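Local coordinates for GGDEF family protein (Vibrio cholerae, PDB 5GZS) that probably makes cyclic di-GMP as a membrane-bound diguanylate cyclase and binds arginine in its periplasmic portion, at residues 21-26 with 189-194; 168-173 with 177-182; 337-342 with 347-352. One frame throughout, in Å; residues are numbered along the deposited sequence.

Contact 1: 21-26 with 189-194; sequences FDSIAH and AHVQRL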
loop_
_atom_site.group_PDB
_atom_site.type_symbol
_atom_site.label_atom_id
_atom_site.label_comp_id
_atom_site.label_asym_id
_atom_site.label_seq_id
_atom_site.Cartn_x
_atom_site.Cartn_y
_atom_site.Cartn_z
ATOM N N PHE A 21 18.457 -13.118 32.184
ATOM C CA PHE A 21 18.981 -12.945 33.544
ATOM C C PHE A 21 19.725 -14.153 34.103
ATOM O O PHE A 21 20.615 -13.971 34.909
ATOM C CB PHE A 21 17.879 -12.529 34.500
ATOM C CG PHE A 21 17.719 -11.045 34.576
ATOM C CD1 PHE A 21 17.026 -10.366 33.586
ATOM C CD2 PHE A 21 18.315 -10.320 35.607
ATOM C CE1 PHE A 21 16.916 -8.998 33.630
ATOM C CE2 PHE A 21 18.195 -8.949 35.670
ATOM C CZ PHE A 21 17.506 -8.281 34.681
ATOM N N ASP A 22 19.381 -15.365 33.666
ATOM C CA ASP A 22 20.254 -16.508 33.855
ATOM C C ASP A 22 21.615 -16.189 33.237
ATOM O O ASP A 22 22.652 -16.474 33.825
ATOM C CB ASP A 22 19.708 -17.777 33.190
ATOM C CG ASP A 22 18.402 -18.274 33.792
ATOM O OD1 ASP A 22 17.985 -17.758 34.867
ATOM O OD2 ASP A 22 17.802 -19.209 33.173
ATOM N N SER A 23 21.627 -15.617 32.038
ATOM C CA SER A 23 22.899 -15.417 31.388
ATOM C C SER A 23 23.725 -14.381 32.192
ATOM O O SER A 23 24.916 -14.554 32.409
ATOM C CB SER A 23 22.705 -14.992 29.935
ATOM O OG SER A 23 23.962 -14.861 29.268
ATOM N N ILE A 24 23.051 -13.345 32.677
ATOM C CA ILE A 24 23.667 -12.299 33.464
ATOM C C ILE A 24 24.045 -12.791 34.851
ATOM O O ILE A 24 25.107 -12.449 35.370
ATOM C CB ILE A 24 22.727 -11.100 33.611
ATOM C CG1 ILE A 24 22.542 -10.385 32.269
ATOM C CG2 ILE A 24 23.235 -10.160 34.680
ATOM C CD1 ILE A 24 21.178 -9.676 32.150
ATOM N N ALA A 25 23.158 -13.589 35.452
ATOM C CA ALA A 25 23.382 -14.054 36.818
ATOM C C ALA A 25 24.697 -14.767 36.825
ATOM O O ALA A 25 25.540 -14.549 37.689
ATOM C CB ALA A 25 22.288 -14.971 37.286
ATOM N N HIS A 26 24.887 -15.589 35.833
ATOM C CA HIS A 26 26.016 -16.434 35.762
ATOM C C HIS A 26 27.252 -15.671 35.392
ATOM O O HIS A 26 28.321 -15.963 35.869
ATOM C CB HIS A 26 25.750 -17.521 34.764
ATOM C CG HIS A 26 26.888 -18.460 34.590
ATOM N ND1 HIS A 26 27.157 -19.467 35.474
ATOM C CD2 HIS A 26 27.839 -18.533 33.643
ATOM C CE1 HIS A 26 28.213 -20.130 35.071
ATOM N NE2 HIS A 26 28.648 -19.578 33.966
ATOM N N ALA A 189 28.368 -9.327 21.433
ATOM C CA ALA A 189 28.112 -10.183 20.290
ATOM C C ALA A 189 27.482 -11.482 20.749
ATOM O O ALA A 189 26.543 -12.007 20.116
ATOM C CB ALA A 189 29.386 -10.454 19.536
ATOM N N HIS A 190 27.978 -11.987 21.874
ATOM C CA HIS A 190 27.574 -13.318 22.314
ATOM C C HIS A 190 26.114 -13.316 22.714
ATOM O O HIS A 190 25.327 -14.084 22.183
ATOM C CB HIS A 190 28.419 -13.815 23.485
ATOM C CG HIS A 190 28.084 -15.207 23.900
ATOM N ND1 HIS A 190 27.321 -15.489 25.013
ATOM C CD2 HIS A 190 28.363 -16.400 23.321
ATOM C CE1 HIS A 190 27.177 -16.800 25.122
ATOM N NE2 HIS A 190 27.791 -17.373 24.105
ATOM N N VAL A 191 25.756 -12.439 23.644
ATOM C CA VAL A 191 24.441 -12.490 24.273
ATOM C C VAL A 191 23.356 -12.127 23.273
ATOM O O VAL A 191 22.277 -12.761 23.240
ATOM C CB VAL A 191 24.390 -11.554 25.501
ATOM C CG1 VAL A 191 22.974 -11.506 26.130
ATOM C CG2 VAL A 191 25.455 -11.983 26.530
ATOM N N GLN A 192 23.645 -11.110 22.463
ATOM C CA GLN A 192 22.777 -10.744 21.359
ATOM C C GLN A 192 22.539 -11.939 20.437
ATOM O O GLN A 192 21.395 -12.223 20.100
ATOM C CB GLN A 192 23.352 -9.569 20.576
ATOM C CG GLN A 192 23.193 -8.223 21.293
ATOM C CD GLN A 192 21.718 -7.863 21.542
ATOM O OE1 GLN A 192 20.886 -7.907 20.632
ATOM N NE2 GLN A 192 21.394 -7.511 22.781
ATOM N N ARG A 193 23.582 -12.661 20.053
ATOM C CA ARG A 193 23.374 -13.807 19.174
ATOM C C ARG A 193 22.530 -14.891 19.860
ATOM O O ARG A 193 21.736 -15.617 19.238
ATOM C CB ARG A 193 24.709 -14.386 18.728
ATOM C CG ARG A 193 24.547 -15.676 17.971
ATOM C CD ARG A 193 25.768 -16.036 17.158
ATOM N NE ARG A 193 25.630 -17.409 16.706
ATOM C CZ ARG A 193 26.595 -18.135 16.157
ATOM N NH1 ARG A 193 27.792 -17.601 15.970
ATOM N NH2 ARG A 193 26.358 -19.401 15.793
ATOM N N LEU A 194 22.685 -14.965 21.168
ATOM C CA LEU A 194 21.947 -15.918 21.961
ATOM C C LEU A 194 20.461 -15.555 22.074
ATOM O O LEU A 194 19.587 -16.448 22.108
ATOM C CB LEU A 194 22.579 -16.014 23.336
ATOM C CG LEU A 194 21.803 -16.803 24.379
ATOM C CD1 LEU A 194 21.611 -18.238 23.929
ATOM C CD2 LEU A 194 22.535 -16.729 25.714
#
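With chi1 at -177°, Ser23 holds OG opposite its backbone N and beside its carbonyl carbon, and there it faces Val191 and Leu194. Leu194 is drawn out to meet it: chi1 of 171° sets CG trans to N, and chi2 of 60° leaves CD2 as the extended branch. That methyl ends 4.3 Å from Ser23 OG. Val191 brings up its CG2 branch, 4.2 Å from the same oxygen. One small polar group is thus set against two branched apolar side chains; the touch is slight, and the nearest alpha carbons, those of Ser23 and Val191, are 7.8 Å apart. In the family 3 solute-binding fold of this periplasmic portion, the pairing joins helix 15-28, close to the start of the chain, to the first turns of helix 189-218, more than 160 residues later. Neither methyl can satisfy the serine; its OG is hydrogen-bonded to Tyr185 OH instead, from helix 176-186, and Tyr185 also packs on Val191 and Ile24. One aromatic residue therefore mediates between the two helices. Next to Val191, Gln192 turns elsewhere: its NE2 is hydrogen-bonded to the backbone oxygens of Thr74 and Ala186, and its side chain packs on Val333 of the second subunit.

Contact 2: 168-173 with 177-182; sequences IVTPKG and ALLGKI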
loop_
_atom_site.group_PDB
_atom_site.type_symbol
_atom_site.label_atom_id
_atom_site.label_comp_id
_atom_site.label_asym_id
_atom_site.label_seq_id
_atom_site.Cartn_x
_atom_site.Cartn_y
_atom_site.Cartn_z
ATOM N N ILE A 168 15.639 -3.065 29.809
ATOM C CA ILE A 168 15.649 -3.460 31.212
ATOM C C ILE A 168 15.408 -2.234 32.051
ATOM O O ILE A 168 15.888 -1.155 31.704
ATOM C CB ILE A 168 16.984 -4.116 31.610
ATOM C CG1 ILE A 168 17.214 -5.380 30.771
ATOM C CG2 ILE A 168 16.990 -4.450 33.081
ATOM C CD1 ILE A 168 18.467 -6.123 31.086
ATOM N N VAL A 169 14.655 -2.364 33.138
ATOM C CA VAL A 169 14.355 -1.176 33.924
ATOM C C VAL A 169 14.563 -1.402 35.432
ATOM O O VAL A 169 14.658 -2.551 35.881
ATOM C CB VAL A 169 12.934 -0.712 33.644
ATOM C CG1 VAL A 169 11.885 -1.773 34.076
ATOM C CG2 VAL A 169 12.728 0.661 34.237
ATOM N N THR A 170 14.636 -0.306 36.196
ATOM C CA THR A 170 15.114 -0.326 37.586
ATOM C C THR A 170 14.478 0.771 38.406
ATOM O O THR A 170 14.176 1.829 37.849
ATOM C CB THR A 170 16.652 -0.122 37.661
ATOM O OG1 THR A 170 17.294 -0.875 36.622
ATOM C CG2 THR A 170 17.207 -0.547 39.016
ATOM N N PRO A 171 14.271 0.539 39.723
ATOM C CA PRO A 171 13.821 1.651 40.560
ATOM C C PRO A 171 14.735 2.847 40.371
ATOM O O PRO A 171 15.951 2.655 40.245
ATOM C CB PRO A 171 13.908 1.081 41.974
ATOM C CG PRO A 171 13.597 -0.341 41.797
ATOM C CD PRO A 171 14.208 -0.735 40.461
ATOM N N LYS A 172 14.143 4.042 40.306
ATOM C CA LYS A 172 14.846 5.228 39.850
ATOM C C LYS A 172 16.021 5.531 40.759
ATOM O O LYS A 172 15.896 5.496 41.982
ATOM C CB LYS A 172 13.890 6.416 39.782
ATOM C CG LYS A 172 14.503 7.751 40.148
ATOM C CD LYS A 172 13.508 8.883 39.857
ATOM C CE LYS A 172 13.563 9.978 40.930
ATOM N NZ LYS A 172 12.297 10.763 40.992
ATOM N N GLY A 173 17.174 5.791 40.148
ATOM C CA GLY A 173 18.373 6.160 40.881
ATOM C C GLY A 173 18.922 5.083 41.794
ATOM O O GLY A 173 19.759 5.365 42.646
ATOM N N ALA A 177 24.895 1.527 38.799
ATOM C CA ALA A 177 26.151 0.998 38.300
ATOM C C ALA A 177 25.915 -0.373 37.701
ATOM O O ALA A 177 26.412 -0.678 36.617
ATOM C CB ALA A 177 27.173 0.933 39.394
ATOM N N LEU A 178 25.129 -1.185 38.407
ATOM C CA LEU A 178 24.858 -2.558 37.992
ATOM C C LEU A 178 24.078 -2.598 36.679
ATOM O O LEU A 178 24.308 -3.471 35.828
ATOM C CB LEU A 178 24.095 -3.312 39.089
ATOM C CG LEU A 178 23.906 -4.796 38.784
ATOM C CD1 LEU A 178 25.254 -5.358 38.448
ATOM C CD2 LEU A 178 23.288 -5.570 39.938
ATOM N N LEU A 179 23.168 -1.643 36.508
ATOM C CA LEU A 179 22.359 -1.586 35.291
ATOM C C LEU A 179 23.244 -1.297 34.083
ATOM O O LEU A 179 23.011 -1.829 32.990
ATOM C CB LEU A 179 21.265 -0.529 35.403
ATOM C CG LEU A 179 20.251 -0.611 34.255
ATOM C CD1 LEU A 179 19.335 -1.836 34.388
ATOM C CD2 LEU A 179 19.442 0.689 34.089
ATOM N N GLY A 180 24.270 -0.474 34.290
ATOM C CA GLY A 180 25.241 -0.183 33.246
ATOM C C GLY A 180 25.976 -1.419 32.768
ATOM O O GLY A 180 26.005 -1.712 31.572
ATOM N N LYS A 181 26.560 -2.151 33.715
ATOM C CA LYS A 181 27.271 -3.387 33.423
ATOM C C LYS A 181 26.355 -4.384 32.745
ATOM O O LYS A 181 26.781 -5.078 31.828
ATOM C CB LYS A 181 27.843 -3.997 34.707
ATOM C CG LYS A 181 28.438 -2.982 35.674
ATOM C CD LYS A 181 28.905 -3.626 36.980
ATOM C CE LYS A 181 30.354 -4.100 36.907
ATOM N NZ LYS A 181 30.438 -5.439 36.253
ATOM N N ILE A 182 25.100 -4.458 33.196
ATOM C CA ILE A 182 24.124 -5.378 32.597
ATOM C C ILE A 182 23.847 -4.986 31.153
ATOM O O ILE A 182 23.805 -5.840 30.256
ATOM C CB ILE A 182 22.787 -5.399 33.358
ATOM C CG1 ILE A 182 22.852 -6.305 34.584
ATOM C CG2 ILE A 182 21.672 -5.878 32.445
ATOM C CD1 ILE A 182 21.713 -6.031 35.538
#
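Ile168 and Thr170 on strand 166-170 meet Leu179 and Ile182 on helix 176-186 in a beta-alpha unit: the chain leaves the sheet after the strand, passes through a short loop and returns as a helix over one face. The short segments are almost exactly antiparallel, at 175°, and their axes come within 9.8 Å. The close part of the interface is wholly buried. Ile168 divides its work between two branches. CG2 lies beside Leu179, and the extended CG1 arm (chi2 -179°) carries CD1 to 3.5 Å from Ile182 CG2, the two isoleucines crossing at about a right angle. Leu179 runs past both Ile168 and Thr170 in the opposite sense to each, so that it lies alongside these strand residues. Phe54 packs on both Leu179 and Ile182. Beyond Thr170 the contact opens out: Lys172 and Gly173 in the turn and Ala177 on the helix are exposed and take no part, as is Lys181, on another side of the helix from Leu179. Val169, between the two contacting strand residues, points away from the helix and packs on Phe68, Ala55 and Ile58. Strand 166-170 is the central one of three, hydrogen-bonded to strands 55-58 and 69-75. Where strand and helix come together, Leu179 CD1 sits 3.7 Å from Ile168 CG2 and 3.2 Å from Thr170 OG1.

Contact 3: 337-342 with 347-352; sequences IGVIKD and ELLQQM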
loop_
_atom_site.group_PDB
_atom_site.type_symbol
_atom_site.label_atom_id
_atom_site.label_comp_id
_atom_site.label_asym_id
_atom_site.label_seq_id
_atom_site.Cartn_x
_atom_site.Cartn_y
_atom_site.Cartn_z
ATOM N N ILE A 337 -4.331 -5.000 -27.676
ATOM C CA ILE A 337 -3.738 -5.674 -26.539
ATOM C C ILE A 337 -3.729 -7.166 -26.757
ATOM O O ILE A 337 -4.756 -7.772 -27.079
ATOM C CB ILE A 337 -4.464 -5.362 -25.225
ATOM C CG1 ILE A 337 -4.223 -3.899 -24.812
ATOM C CG2 ILE A 337 -3.964 -6.277 -24.130
ATOM C CD1 ILE A 337 -5.269 -3.358 -23.899
ATOM N N GLY A 338 -2.562 -7.767 -26.591
ATOM C CA GLY A 338 -2.458 -9.195 -26.768
ATOM C C GLY A 338 -2.469 -9.940 -25.457
ATOM O O GLY A 338 -1.682 -9.627 -24.555
ATOM N N VAL A 339 -3.357 -10.930 -25.355
ATOM C CA VAL A 339 -3.348 -11.870 -24.236
ATOM C C VAL A 339 -3.307 -13.300 -24.756
ATOM O O VAL A 339 -3.475 -13.531 -25.953
ATOM C CB VAL A 339 -4.581 -11.711 -23.320
ATOM C CG1 VAL A 339 -4.294 -12.312 -21.940
ATOM C CG2 VAL A 339 -4.943 -10.247 -23.162
ATOM N N ILE A 340 -3.063 -14.246 -23.848
ATOM C CA ILE A 340 -3.175 -15.670 -24.116
ATOM C C ILE A 340 -4.601 -16.171 -23.828
ATOM O O ILE A 340 -5.199 -15.815 -22.806
ATOM C CB ILE A 340 -2.181 -16.458 -23.253
ATOM C CG1 ILE A 340 -0.793 -15.819 -23.330
ATOM C CG2 ILE A 340 -2.138 -17.900 -23.693
ATOM C CD1 ILE A 340 0.208 -16.430 -22.368
ATOM N N LYS A 341 -5.145 -16.992 -24.723
ATOM C CA LYS A 341 -6.508 -17.503 -24.552
ATOM C C LYS A 341 -6.661 -18.321 -23.254
ATOM O O LYS A 341 -5.789 -19.120 -22.899
ATOM C CB LYS A 341 -6.921 -18.343 -25.766
ATOM C CG LYS A 341 -8.423 -18.590 -25.864
ATOM C CD LYS A 341 -8.777 -19.778 -26.752
ATOM C CE LYS A 341 -8.571 -21.077 -25.999
ATOM N NZ LYS A 341 -9.658 -22.089 -26.211
ATOM N N ASP A 342 -7.767 -18.089 -22.548
ATOM C CA ASP A 342 -8.056 -18.697 -21.240
ATOM C C ASP A 342 -7.075 -18.315 -20.133
ATOM O O ASP A 342 -7.213 -18.782 -19.000
ATOM C CB ASP A 342 -8.121 -20.229 -21.333
ATOM C CG ASP A 342 -9.071 -20.717 -22.424
ATOM O OD1 ASP A 342 -10.191 -20.182 -22.534
ATOM O OD2 ASP A 342 -8.724 -21.682 -23.132
ATOM N N GLU A 347 -9.013 -12.789 -18.672
ATOM C CA GLU A 347 -10.131 -12.565 -17.796
ATOM C C GLU A 347 -10.023 -11.172 -17.198
ATOM O O GLU A 347 -10.994 -10.414 -17.220
ATOM C CB GLU A 347 -10.155 -13.649 -16.733
ATOM C CG GLU A 347 -10.986 -13.401 -15.499
ATOM C CD GLU A 347 -10.920 -14.619 -14.583
ATOM O OE1 GLU A 347 -10.998 -14.454 -13.346
ATOM O OE2 GLU A 347 -10.775 -15.747 -15.117
ATOM N N LEU A 348 -8.836 -10.818 -16.711
ATOM C CA LEU A 348 -8.643 -9.538 -16.041
ATOM C C LEU A 348 -9.086 -8.380 -16.927
ATOM O O LEU A 348 -9.818 -7.487 -16.495
ATOM C CB LEU A 348 -7.179 -9.351 -15.636
ATOM C CG LEU A 348 -6.809 -7.998 -15.009
ATOM C CD1 LEU A 348 -7.816 -7.592 -13.924
ATOM C CD2 LEU A 348 -5.386 -8.070 -14.410
ATOM N N LEU A 349 -8.658 -8.413 -18.181
ATOM C CA LEU A 349 -8.947 -7.314 -19.065
ATOM C C LEU A 349 -10.418 -7.312 -19.398
ATOM O O LEU A 349 -11.021 -6.245 -19.548
ATOM C CB LEU A 349 -8.088 -7.383 -20.322
ATOM C CG LEU A 349 -6.626 -7.020 -20.049
ATOM C CD1 LEU A 349 -5.970 -6.598 -21.340
ATOM C CD2 LEU A 349 -6.519 -5.919 -19.025
ATOM N N GLN A 350 -11.008 -8.494 -19.485
ATOM C CA GLN A 350 -12.432 -8.562 -19.782
ATOM C C GLN A 350 -13.273 -7.906 -18.669
ATOM O O GLN A 350 -14.334 -7.346 -18.957
ATOM C CB GLN A 350 -12.859 -10.004 -20.016
ATOM C CG GLN A 350 -12.494 -10.532 -21.397
ATOM C CD GLN A 350 -12.697 -12.031 -21.513
ATOM O OE1 GLN A 350 -12.514 -12.759 -20.545
ATOM N NE2 GLN A 350 -13.067 -12.496 -22.699
ATOM N N GLN A 351 -12.800 -7.957 -17.416
ATOM C CA GLN A 351 -13.449 -7.189 -16.352
ATOM C C GLN A 351 -13.049 -5.737 -16.603
ATOM O O GLN A 351 -13.899 -4.901 -16.918
ATOM C CB GLN A 351 -13.044 -7.655 -14.940
ATOM C CG GLN A 351 -14.123 -7.518 -13.828
ATOM C CD GLN A 351 -14.571 -6.077 -13.481
ATOM O OE1 GLN A 351 -14.006 -5.105 -13.980
ATOM N NE2 GLN A 351 -15.596 -5.952 -12.614
HETATM N N MSE A 352 -11.753 -5.452 -16.509
HETATM C CA MSE A 352 -11.242 -4.081 -16.594
HETATM C C MSE A 352 -11.604 -3.307 -17.879
HETATM O O MSE A 352 -11.960 -2.136 -17.800
HETATM C CB MSE A 352 -9.733 -4.132 -16.406
HETATM C CG MSE A 352 -9.385 -4.376 -14.953
HETATM SE SE MSE A 352 -7.521 -4.210 -14.563
HETATM C CE MSE A 352 -7.493 -2.292 -14.213
#
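Leu349 is the helix residue that meets the strand, touching Ile337 and Val339 with a single methyl. Followed from its start, segment 347-352 first offers Glu347, whose side chain stays clear of the strand. Leu348 is buried on another side of the helix. Then comes Leu349. Its chi1 of -73° sets CG opposite the carbonyl carbon, and the extended second torsion (-159°) pushes CD1 out to the strand. There CD1 meets Ile337 CG2 at 3.5 Å, the two side chains reaching for each other tip to tip, and it lies 4.2 Å from Val339 CG2. Gly338 lies between these two strand residues, at a position that faces the other side of the sheet. Gln350 and Gln351 are exposed. Met352, a selenomethionine, closes the segment; like Leu348 it packs on Phe408 and Tyr409 of strand 399-410, and it also touches Pro162 of the second subunit. Strand 337-340, helix 344-352 and strand 359-361 form a beta-alpha-beta crossover whose two strands are parallel neighbours in a mixed sheet; Val380, on the strand flanking the other edge of 337-340, packs on both Ile337 and Leu349. With only hydrocarbon meeting hydrocarbon between strand and helix, the attraction rests on burial and shape, without the directional constraint that a polar bond would impose.

Overall arrangement
Contacts 1 and 2 are neighbours, their centres 16 Å apart, and they touch directly: Ile24 CD1 lies 3.8 Å from Ile182 CG2, and Phe21 CE1 is 4.1 Å from Ile168 CD1. Helix 15-28 thus packs against both elements of the beta-alpha unit in contact 2, and the helix of that unit leads directly into helix 189-218 of contact 1. The arginine pocket belongs to this part of the chain, and the side chain of Ile168 is about 11 Å from the bound ligand. Contact 3 belongs to the later of the two solute-binding regions, on the opposite side of the chain's centre, with its centre 58 Å from that of contact 1 and 65 Å from that of contact 2.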